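Local atomic coordinates of SusD superfamily protein (Bacteroides thetaiotaomicron VPI-5482, PDB entry 3HDX), a protein that probably binds polysaccharide at the outer membrane of the bacterium, as a SusD-family lipoprotein of carbohydrate uptake. Residues Ser16-Val21 and Lys108-Gln113; Phe46-Tyr49 and Leu54-Val57; Val72-Arg77 and Glu462-Ala467; Ile390-Asn393 and Arg397-Ser400. All blocks are in the same frame, centred on the assembly; numbering follows the deposited sequence. Where two conformers were deposited one is given.

Contact 1 of 4, residues Ser16-Val21 and Lys108-Gln113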
# COMPACT_ATOMS: atom_id res chain seq x y z
N SER A 16 -13.10 -14.87 -15.08
CA SER A 16 -14.02 -14.07 -14.28
C SER A 16 -13.72 -14.17 -12.77
O SER A 16 -13.69 -13.16 -12.06
CB SER A 16 -15.47 -14.44 -14.61
OG SER A 16 -16.34 -13.66 -13.79
N ALA A 17 -13.45 -15.39 -12.30
CA ALA A 17 -13.14 -15.62 -10.89
C ALA A 17 -11.82 -14.95 -10.50
O ALA A 17 -11.71 -14.36 -9.42
CB ALA A 17 -13.10 -17.14 -10.56
N LEU A 18 -10.81 -15.04 -11.36
CA LEU A 18 -9.51 -14.41 -11.09
C LEU A 18 -9.71 -12.90 -10.95
O LEU A 18 -9.26 -12.26 -9.98
CB LEU A 18 -8.49 -14.71 -12.22
CG LEU A 18 -7.14 -13.99 -12.09
CD1 LEU A 18 -6.43 -14.40 -10.79
CD2 LEU A 18 -6.27 -14.23 -13.38
N MSE A 19 -10.41 -12.30 -11.94
CA MSE A 19 -10.66 -10.85 -11.90
C MSE A 19 -11.47 -10.48 -10.64
O MSE A 19 -11.26 -9.41 -10.05
CB MSE A 19 -11.30 -10.35 -13.20
CG MSE A 19 -10.41 -10.60 -14.46
SE MSE A 19 -8.54 -10.05 -14.32
CE MSE A 19 -7.80 -11.17 -15.69
N GLY A 20 -12.33 -11.40 -10.18
CA GLY A 20 -13.06 -11.20 -8.96
C GLY A 20 -12.19 -11.13 -7.72
O GLY A 20 -12.48 -10.34 -6.82
N VAL A 21 -11.13 -11.95 -7.65
CA VAL A 21 -10.20 -11.90 -6.50
C VAL A 21 -9.48 -10.52 -6.48
O VAL A 21 -9.36 -9.89 -5.42
CB VAL A 21 -9.21 -13.07 -6.47
CG1 VAL A 21 -8.33 -12.98 -5.21
CG2 VAL A 21 -9.96 -14.43 -6.51
N LYS A 108 -1.21 -22.32 -13.63
CA LYS A 108 -0.08 -21.97 -12.73
C LYS A 108 -0.02 -20.46 -12.52
O LYS A 108 0.15 -19.99 -11.39
CB LYS A 108 1.27 -22.51 -13.25
CG LYS A 108 1.43 -24.02 -13.09
CD LYS A 108 2.79 -24.52 -13.61
CE LYS A 108 3.03 -26.04 -13.37
N TYR A 109 -0.20 -19.69 -13.60
CA TYR A 109 -0.20 -18.23 -13.48
C TYR A 109 -1.35 -17.74 -12.57
O TYR A 109 -1.16 -16.87 -11.72
CB TYR A 109 -0.34 -17.54 -14.84
CG TYR A 109 0.88 -17.52 -15.76
CD1 TYR A 109 2.17 -17.75 -15.30
CD2 TYR A 109 0.73 -17.12 -17.09
CE1 TYR A 109 3.26 -17.68 -16.13
CE2 TYR A 109 1.83 -17.02 -17.95
CZ TYR A 109 3.09 -17.30 -17.46
OH TYR A 109 4.18 -17.18 -18.28
N ASP A 110 -2.54 -18.28 -12.80
CA ASP A 110 -3.73 -17.82 -12.10
C ASP A 110 -3.63 -18.16 -10.61
O ASP A 110 -3.95 -17.31 -9.75
CB ASP A 110 -5.02 -18.44 -12.66
CG ASP A 110 -5.35 -18.05 -14.09
OD1 ASP A 110 -4.61 -17.25 -14.72
OD2 ASP A 110 -6.40 -18.55 -14.57
N ILE A 111 -3.21 -19.38 -10.31
CA ILE A 111 -3.03 -19.86 -8.94
C ILE A 111 -2.00 -18.97 -8.22
O ILE A 111 -2.21 -18.57 -7.07
CB ILE A 111 -2.54 -21.35 -8.89
CG1 ILE A 111 -3.64 -22.32 -9.41
CG2 ILE A 111 -2.11 -21.74 -7.50
CD1 ILE A 111 -4.87 -22.42 -8.54
N ALA A 112 -0.89 -18.68 -8.89
CA ALA A 112 0.16 -17.86 -8.27
C ALA A 112 -0.36 -16.45 -7.90
O ALA A 112 -0.04 -15.93 -6.83
CB ALA A 112 1.39 -17.81 -9.16
N GLN A 113 -1.18 -15.87 -8.78
CA GLN A 113 -1.78 -14.56 -8.52
C GLN A 113 -2.69 -14.59 -7.32
O GLN A 113 -2.57 -13.73 -6.44
CB GLN A 113 -2.50 -14.02 -9.73
CG GLN A 113 -1.57 -13.60 -10.87
CD GLN A 113 -2.32 -13.37 -12.15
OE1 GLN A 113 -2.88 -12.28 -12.38
NE2 GLN A 113 -2.30 -14.38 -13.03
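Leu-18 of helix 11-30 packs against Asp-110 and Gln-113 of helix 104-129, joining two helices of the N-terminal part of this largely helical SusD-family fold, whose sequence families belong to the TPR clan. Leu-18 points at the other helix. Its CG is anti to the backbone N (chi1 174°), and the two methyls divide the work. CD1 lies low against the neighbouring helix, 4.0 Å from Asp-110 O, and also meets CB of Gln-113. CD2 touches the polar ends, at 3.7 Å from Asp-110 OD1 and 4.0 Å from Gln-113 NE2. Both side chains run nearly at right angles to the leucine.

The polar atoms around the methyl are well supplied. Gln-113 NE2 bonds back to Tyr-109 O, 3.0 Å away, with a fairly straight N-H line of 161°. It reaches that oxygen from above the carbonyl plane, on the face opposite to Gln-113 N. NE2 also meets Tyr-181 OH, and OE1 bonds to Tyr-22 OH of helix 11-30. Asp-110 is held by three tyrosine hydroxyls: Tyr-181 at OD1, Tyr-102 and Tyr-182 at OD2. These hydroxyls probably stabilise the buried carboxylate, if it is charged. Replacing Gln-113 by an alanine is likely to leave Tyr-22 OH and Tyr-181 OH without this partner, deprive Tyr-109 O of its side-chain donor, and open a gap beside Leu-18 CD2.

Phe-88 of helix 76-91 closes on Leu-18 and Asp-110, while Leu-18 and Val-21 also rest on Val-114 further along helix 104-129.

Contact 2 of 4, residues Phe46-Tyr49 and Leu54-Val57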
# COMPACT_ATOMS: atom_id res chain seq x y z
N PHE A 46 -2.12 15.29 7.82
CA PHE A 46 -3.36 15.93 7.36
C PHE A 46 -4.14 16.55 8.52
O PHE A 46 -4.46 15.91 9.52
CB PHE A 46 -4.24 14.96 6.58
CG PHE A 46 -3.71 14.60 5.24
CD1 PHE A 46 -2.86 13.53 5.08
CD2 PHE A 46 -4.07 15.34 4.11
CE1 PHE A 46 -2.36 13.19 3.84
CE2 PHE A 46 -3.57 15.00 2.88
CZ PHE A 46 -2.71 13.90 2.74
N THR A 47 -4.46 17.82 8.32
CA THR A 47 -5.36 18.56 9.17
C THR A 47 -6.78 18.21 8.68
O THR A 47 -7.01 18.05 7.47
CB THR A 47 -5.11 20.08 9.05
OG1 THR A 47 -3.83 20.36 9.59
CG2 THR A 47 -6.16 20.89 9.81
N VAL A 48 -7.71 18.06 9.62
CA VAL A 48 -9.10 17.75 9.31
C VAL A 48 -9.89 19.06 9.33
O VAL A 48 -9.85 19.78 10.33
CB VAL A 48 -9.72 16.72 10.30
CG1 VAL A 48 -11.24 16.47 9.97
CG2 VAL A 48 -8.92 15.42 10.28
N TYR A 49 -10.64 19.34 8.25
CA TYR A 49 -11.39 20.58 8.13
C TYR A 49 -12.52 20.69 9.15
O TYR A 49 -12.61 21.70 9.88
CB TYR A 49 -11.95 20.72 6.72
CG TYR A 49 -12.50 22.09 6.41
CD1 TYR A 49 -11.64 23.11 6.02
CD2 TYR A 49 -13.84 22.35 6.50
CE1 TYR A 49 -12.13 24.40 5.73
CE2 TYR A 49 -14.36 23.65 6.20
CZ TYR A 49 -13.49 24.66 5.84
OH TYR A 49 -13.98 25.92 5.53
N LEU A 54 -13.19 11.70 11.21
CA LEU A 54 -11.82 11.75 10.63
C LEU A 54 -10.83 12.26 11.67
O LEU A 54 -9.73 11.74 11.78
CB LEU A 54 -11.82 12.63 9.38
CG LEU A 54 -12.67 12.21 8.18
CD1 LEU A 54 -12.53 13.21 7.03
CD2 LEU A 54 -12.32 10.80 7.69
N GLN A 55 -11.24 13.23 12.50
CA GLN A 55 -10.35 13.75 13.52
C GLN A 55 -10.00 12.63 14.54
O GLN A 55 -8.85 12.59 15.06
CB GLN A 55 -10.95 14.99 14.22
CG GLN A 55 -9.97 15.65 15.17
CD GLN A 55 -8.77 16.19 14.42
OE1 GLN A 55 -8.86 17.19 13.71
NE2 GLN A 55 -7.63 15.47 14.53
N ALA A 56 -10.99 11.77 14.86
CA ALA A 56 -10.74 10.65 15.79
C ALA A 56 -9.67 9.69 15.23
O ALA A 56 -8.79 9.25 15.95
CB ALA A 56 -12.01 9.92 16.15
N VAL A 57 -9.75 9.41 13.92
CA VAL A 57 -8.70 8.58 13.29
C VAL A 57 -7.33 9.27 13.45
O VAL A 57 -6.34 8.66 13.88
CB VAL A 57 -8.98 8.33 11.81
CG1 VAL A 57 -7.82 7.54 11.16
CG2 VAL A 57 -10.36 7.62 11.62
O HOH W 1 -5.33 16.09 12.33
O HOH W 2 -6.90 18.55 12.41
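Val-48 lies over one face of the Gln-55 carboxamide, its CB 3.5 Å from OE1 and its CG2 somewhat further from that atom, while two waters sit beside the polar atoms of the amide, near its plane. One donates a hydrogen bond to OE1 at 2.7 Å and accepts one from Val-48 N. The other accepts from Gln-55 NE2 at 3.2 Å and donates to Phe-46 O, 2.9 Å from it. The amide thus reaches two backbone groups of residues 46-48 through water. A bend at chi2 (63°) turns the glutamine back toward residues 46-49. NE2 has a further, weak bond to Asp-59.

The apolar half lies beside it. Val-48 CG1 rests 3.9 Å from Leu-54 CB, and CG2 comes nearly as close to the same atom. Leu-54 carries this packing inward, onto Ile-37 and Leu-41 of helix 34-41 and Ile-293 of strand 293-294. That strand pairs antiparallel with strand 47-48.

The chemistry is mixed. Val-48 joins the strand to helix 52-58 directly through buried Leu-54, while Gln-55 makes its polar link through water. A direct apolar contact thus stands beside a water-mediated polar one, in which the waters give both polar atoms of the amide a partner.

Contact 3 of 4, residues Val72-Arg77 and Glu462-Ala467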
# COMPACT_ATOMS: atom_id res chain seq x y z
N VAL A 72 -14.58 0.57 9.39
CA VAL A 72 -13.17 0.29 9.03
C VAL A 72 -12.63 -0.87 9.86
O VAL A 72 -11.92 -1.72 9.34
CB VAL A 72 -12.28 1.53 9.20
CG1 VAL A 72 -10.80 1.20 9.05
CG2 VAL A 72 -12.69 2.59 8.19
N SER A 73 -13.04 -0.94 11.13
CA SER A 73 -12.56 -1.92 12.09
C SER A 73 -13.05 -3.34 11.85
O SER A 73 -12.50 -4.25 12.44
CB SER A 73 -12.88 -1.54 13.55
OG SER A 73 -14.21 -1.84 13.89
N ASN A 74 -14.07 -3.53 11.01
CA ASN A 74 -14.60 -4.86 10.69
C ASN A 74 -13.74 -5.42 9.55
O ASN A 74 -13.74 -4.87 8.47
CB ASN A 74 -16.09 -4.74 10.29
CG ASN A 74 -16.73 -6.09 10.02
OD1 ASN A 74 -16.17 -6.93 9.33
ND2 ASN A 74 -17.94 -6.30 10.55
N TRP A 75 -13.07 -6.55 9.81
CA TRP A 75 -12.16 -7.16 8.85
C TRP A 75 -12.79 -8.07 7.77
O TRP A 75 -12.09 -8.70 7.02
CB TRP A 75 -10.99 -7.87 9.57
CG TRP A 75 -11.41 -8.97 10.50
CD1 TRP A 75 -12.45 -9.88 10.36
CD2 TRP A 75 -10.77 -9.31 11.73
NE1 TRP A 75 -12.48 -10.74 11.42
CE2 TRP A 75 -11.45 -10.43 12.27
CE3 TRP A 75 -9.66 -8.79 12.43
CZ2 TRP A 75 -11.09 -11.01 13.47
CZ3 TRP A 75 -9.30 -9.38 13.62
CH2 TRP A 75 -10.03 -10.45 14.15
N ARG A 76 -14.13 -8.13 7.69
CA ARG A 76 -14.80 -9.05 6.76
C ARG A 76 -14.28 -8.95 5.32
O ARG A 76 -14.09 -9.98 4.66
CB ARG A 76 -16.34 -8.87 6.84
CG ARG A 76 -17.15 -9.88 6.09
CD ARG A 76 -18.68 -9.67 6.21
NE ARG A 76 -19.39 -10.72 5.48
CZ ARG A 76 -19.83 -11.85 6.02
NH1 ARG A 76 -19.68 -12.09 7.32
NH2 ARG A 76 -20.45 -12.76 5.26
N ARG A 77 -14.11 -7.72 4.82
CA ARG A 77 -13.67 -7.51 3.46
C ARG A 77 -12.31 -8.16 3.13
O ARG A 77 -12.09 -8.56 2.00
CB ARG A 77 -13.67 -6.02 3.11
CG ARG A 77 -12.71 -5.18 3.94
CD ARG A 77 -13.01 -3.67 3.82
NE ARG A 77 -12.06 -2.85 4.58
CZ ARG A 77 -12.11 -2.61 5.90
NH1 ARG A 77 -13.04 -3.21 6.67
NH2 ARG A 77 -11.23 -1.78 6.48
N GLU A 462 -16.99 -5.03 17.21
CA GLU A 462 -17.80 -5.78 18.19
C GLU A 462 -18.78 -6.76 17.51
O GLU A 462 -19.06 -7.82 18.07
CB GLU A 462 -18.44 -4.82 19.22
CG GLU A 462 -17.35 -4.19 20.23
CD GLU A 462 -16.62 -5.18 21.22
OE1 GLU A 462 -17.21 -6.25 21.51
OE2 GLU A 462 -15.47 -4.87 21.73
N ASP A 463 -19.18 -6.46 16.28
CA ASP A 463 -20.02 -7.39 15.48
C ASP A 463 -19.30 -8.72 15.24
O ASP A 463 -19.91 -9.79 15.36
CB ASP A 463 -20.42 -6.78 14.12
CG ASP A 463 -21.35 -5.55 14.25
OD1 ASP A 463 -22.00 -5.39 15.31
OD2 ASP A 463 -21.42 -4.76 13.27
N ILE A 464 -18.00 -8.64 14.98
CA ILE A 464 -17.16 -9.84 14.76
C ILE A 464 -17.09 -10.68 16.05
O ILE A 464 -17.25 -11.92 16.02
CB ILE A 464 -15.72 -9.45 14.23
CG1 ILE A 464 -15.75 -8.81 12.82
CG2 ILE A 464 -14.79 -10.65 14.26
CD1 ILE A 464 -16.15 -9.69 11.70
N ILE A 465 -16.86 -10.02 17.18
CA ILE A 465 -16.71 -10.70 18.48
C ILE A 465 -18.02 -11.35 18.92
O ILE A 465 -18.01 -12.47 19.44
CB ILE A 465 -16.20 -9.74 19.55
CG1 ILE A 465 -14.73 -9.37 19.22
CG2 ILE A 465 -16.26 -10.34 20.97
CD1 ILE A 465 -14.23 -8.26 19.99
N THR A 466 -19.12 -10.64 18.71
CA THR A 466 -20.45 -11.21 19.04
C THR A 466 -20.74 -12.52 18.27
O THR A 466 -21.18 -13.52 18.88
CB THR A 466 -21.55 -10.15 18.86
OG1 THR A 466 -21.32 -9.12 19.83
CG2 THR A 466 -22.98 -10.75 19.06
N ALA A 467 -20.42 -12.52 16.98
CA ALA A 467 -20.66 -13.65 16.09
C ALA A 467 -19.68 -14.81 16.25
O ALA A 467 -20.03 -15.95 15.91
CB ALA A 467 -20.68 -13.17 14.63
O HOH W 3 -19.17 -4.02 11.99
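Asn-74 and Trp-75, which meet Ile-464 across the contact, follow the end of helix 67-73. Just before them, Val-72 turns its carbonyl oxygen to the guanidinium of Arg-77. NH2 approaches on a lone pair at 2.9 Å from Val-72 O, and NH1 makes a longer bond to the same atom from above the carbonyl plane.

Asn-74 comes next. With chi1 at -176° the side chain stretches away from its own backbone N, toward the helix of residues 462-467. Ile-464 CD1 and CG1 lie over a face of the Asn-74 amide, CD1 3.6 Å from OD1. OD1 also accepts from Arg-76 N at 2.9 Å, in the carbonyl plane. ND2 donates to a water that in turn donates to Asp-463 OD2, 2.7 Å away.

Trp-75 places its indole beside the same isoleucine. Ile-464 CG2 is 3.7 Å from NE1 and 3.8 Å from CZ2, approaching the ring obliquely, while CD1 touches NE1 and CD1 of the indole. Tyr-79 and Trp-129 pack edge-to-face with the indole.

Asn-74 forms an Asx turn, and Trp-75 takes the N-cap position of helix 76-91. The contact is thus a helix-to-helix turn docked on a short C-terminal helix, joining the N-terminal family region to the SusD region near the C-terminus.

Contact 4 of 4, residues Ile390-Asn393 and Arg397-Ser400. With EDO (1,2-ethanediol), chain G.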
# COMPACT_ATOMS: atom_id res chain seq x y z
N ILE A 390 16.57 9.27 -4.80
CA ILE A 390 15.27 9.90 -4.68
C ILE A 390 15.43 11.43 -4.61
O ILE A 390 14.76 12.17 -5.36
CB ILE A 390 14.51 9.37 -3.46
CG1 ILE A 390 14.47 7.78 -3.49
CG2 ILE A 390 13.17 10.15 -3.35
CD1 ILE A 390 14.12 7.11 -4.75
N ARG A 391 16.34 11.90 -3.73
CA ARG A 391 16.56 13.35 -3.56
C ARG A 391 16.85 14.07 -4.87
O ARG A 391 16.20 15.09 -5.19
CB ARG A 391 17.69 13.59 -2.60
CG ARG A 391 17.38 13.27 -1.14
CD ARG A 391 18.63 13.49 -0.29
NE ARG A 391 19.09 14.87 -0.38
CZ ARG A 391 18.66 15.88 0.40
NH1 ARG A 391 17.76 15.69 1.38
NH2 ARG A 391 19.14 17.10 0.18
N THR A 392 17.78 13.51 -5.64
CA THR A 392 18.23 14.16 -6.88
C THR A 392 17.21 14.10 -8.02
O THR A 392 17.45 14.75 -9.07
CB THR A 392 19.60 13.64 -7.34
OG1 THR A 392 19.50 12.26 -7.67
CG2 THR A 392 20.66 13.86 -6.24
N ASN A 393 16.13 13.29 -7.89
CA ASN A 393 15.03 13.33 -8.85
C ASN A 393 13.89 14.25 -8.35
O ASN A 393 12.81 14.31 -8.97
CB ASN A 393 14.48 11.97 -9.18
CG ASN A 393 13.83 11.90 -10.56
OD1 ASN A 393 14.29 12.54 -11.53
ND2 ASN A 393 12.77 11.11 -10.67
N ARG A 397 19.79 18.48 -3.44
CA ARG A 397 21.21 18.14 -3.59
C ARG A 397 21.51 16.78 -2.99
O ARG A 397 20.81 16.29 -2.08
CB ARG A 397 22.10 19.16 -2.86
CG ARG A 397 21.91 19.19 -1.32
CD ARG A 397 22.93 20.12 -0.70
NE ARG A 397 22.84 20.15 0.77
CZ ARG A 397 23.45 19.31 1.60
NH1 ARG A 397 24.11 18.25 1.14
NH2 ARG A 397 23.32 19.50 2.91
N GLU A 398 22.58 16.18 -3.48
CA GLU A 398 23.10 14.99 -2.83
C GLU A 398 23.58 15.34 -1.42
O GLU A 398 24.08 16.43 -1.18
CB GLU A 398 24.30 14.44 -3.59
CG GLU A 398 23.88 13.77 -4.85
CD GLU A 398 25.01 13.07 -5.57
OE1 GLU A 398 26.20 13.37 -5.30
OE2 GLU A 398 24.67 12.20 -6.39
N VAL A 399 23.39 14.38 -0.51
CA VAL A 399 23.90 14.43 0.83
C VAL A 399 25.01 13.40 1.02
O VAL A 399 25.16 12.48 0.23
CB VAL A 399 22.81 14.26 1.91
CG1 VAL A 399 21.83 15.48 1.88
CG2 VAL A 399 22.05 12.90 1.72
N SER A 400 25.80 13.62 2.07
CA SER A 400 26.87 12.69 2.42
C SER A 400 26.82 12.40 3.91
O SER A 400 26.46 13.24 4.75
CB SER A 400 28.23 13.21 1.97
OG SER A 400 28.55 14.36 2.69
C1 EDO G . 18.58 19.87 2.28
O1 EDO G . 17.65 19.55 1.22
C2 EDO G . 18.86 21.36 2.38
O2 EDO G . 17.65 22.08 2.64
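Arg-391 grips the carbonyl oxygen of Arg-397 side-on with two nitrogens. NE lies 2.8 Å from Arg-397 O, nearly along the C=O axis, and NH2 lies 2.9 Å from the same atom. The oxygen sits in the guanidinium plane. NH2 also donates to O1 of a 1,2-ethanediol, 3.1 Å away at the edge of the group. This molecule probably comes from the crystallisation liquor, and it is also bonded to Asn-306. Over one face of the guanidinium lies Val-399 CG1, 3.5 Å from CZ. The chain folds at chi3 (60°), which lays the guanidinium across the valine, and the two side chains meet at about a right angle. Further out, Thr-392 CG2 touches Glu-398 CG at 3.5 Å.

The second shell fixes these groups. The guanidinium of Arg-397 bonds within its own segment and beyond it: NH1 donates to Glu-398 O at 2.9 Å, and NH2 makes a salt bridge to Asp-404. Asn-388 takes part twice, accepting from Val-399 N with its side chain and bonded through its backbone oxygen to Thr-392 OG1. Arg-391 NH1 has a long, weak ion pair with Glu-415. A leucine in place of Arg-391 would probably leave Arg-397 O without its two donors and residues 397-399 less firmly held.

The contact ties the C-terminal part of helix 380-391 to the loop leading into helix 401-405. Ser-400 is the N-cap of that helix, Val-399 rests on its Phe-405, and Arg-391 also touches Glu-419 of helix 409-423.

How the contacts relate
Contacts 1, 2 and 3 draw on the N-terminal family region, and contact 4 lies in the SusD region. Along the chain contact 2 is nested within the loop closed by contact 1, whereas contact 3 crosses contact 1 and encloses contact 4. Contacts 2 and 3 use the successive helices 52-58 and 67-73, their centres 23 Å apart. Contacts 1 and 3 approach to about 8 Å between nearest atoms. Contact 4 stands on the opposite side of the chain's centre from contacts 1 and 3, its centre 45 Å from that of contact 3. Contact 3 alone brings residues from both family regions together, so it joins distant parts of one helical body, while contacts 2 and 4 fasten local turns.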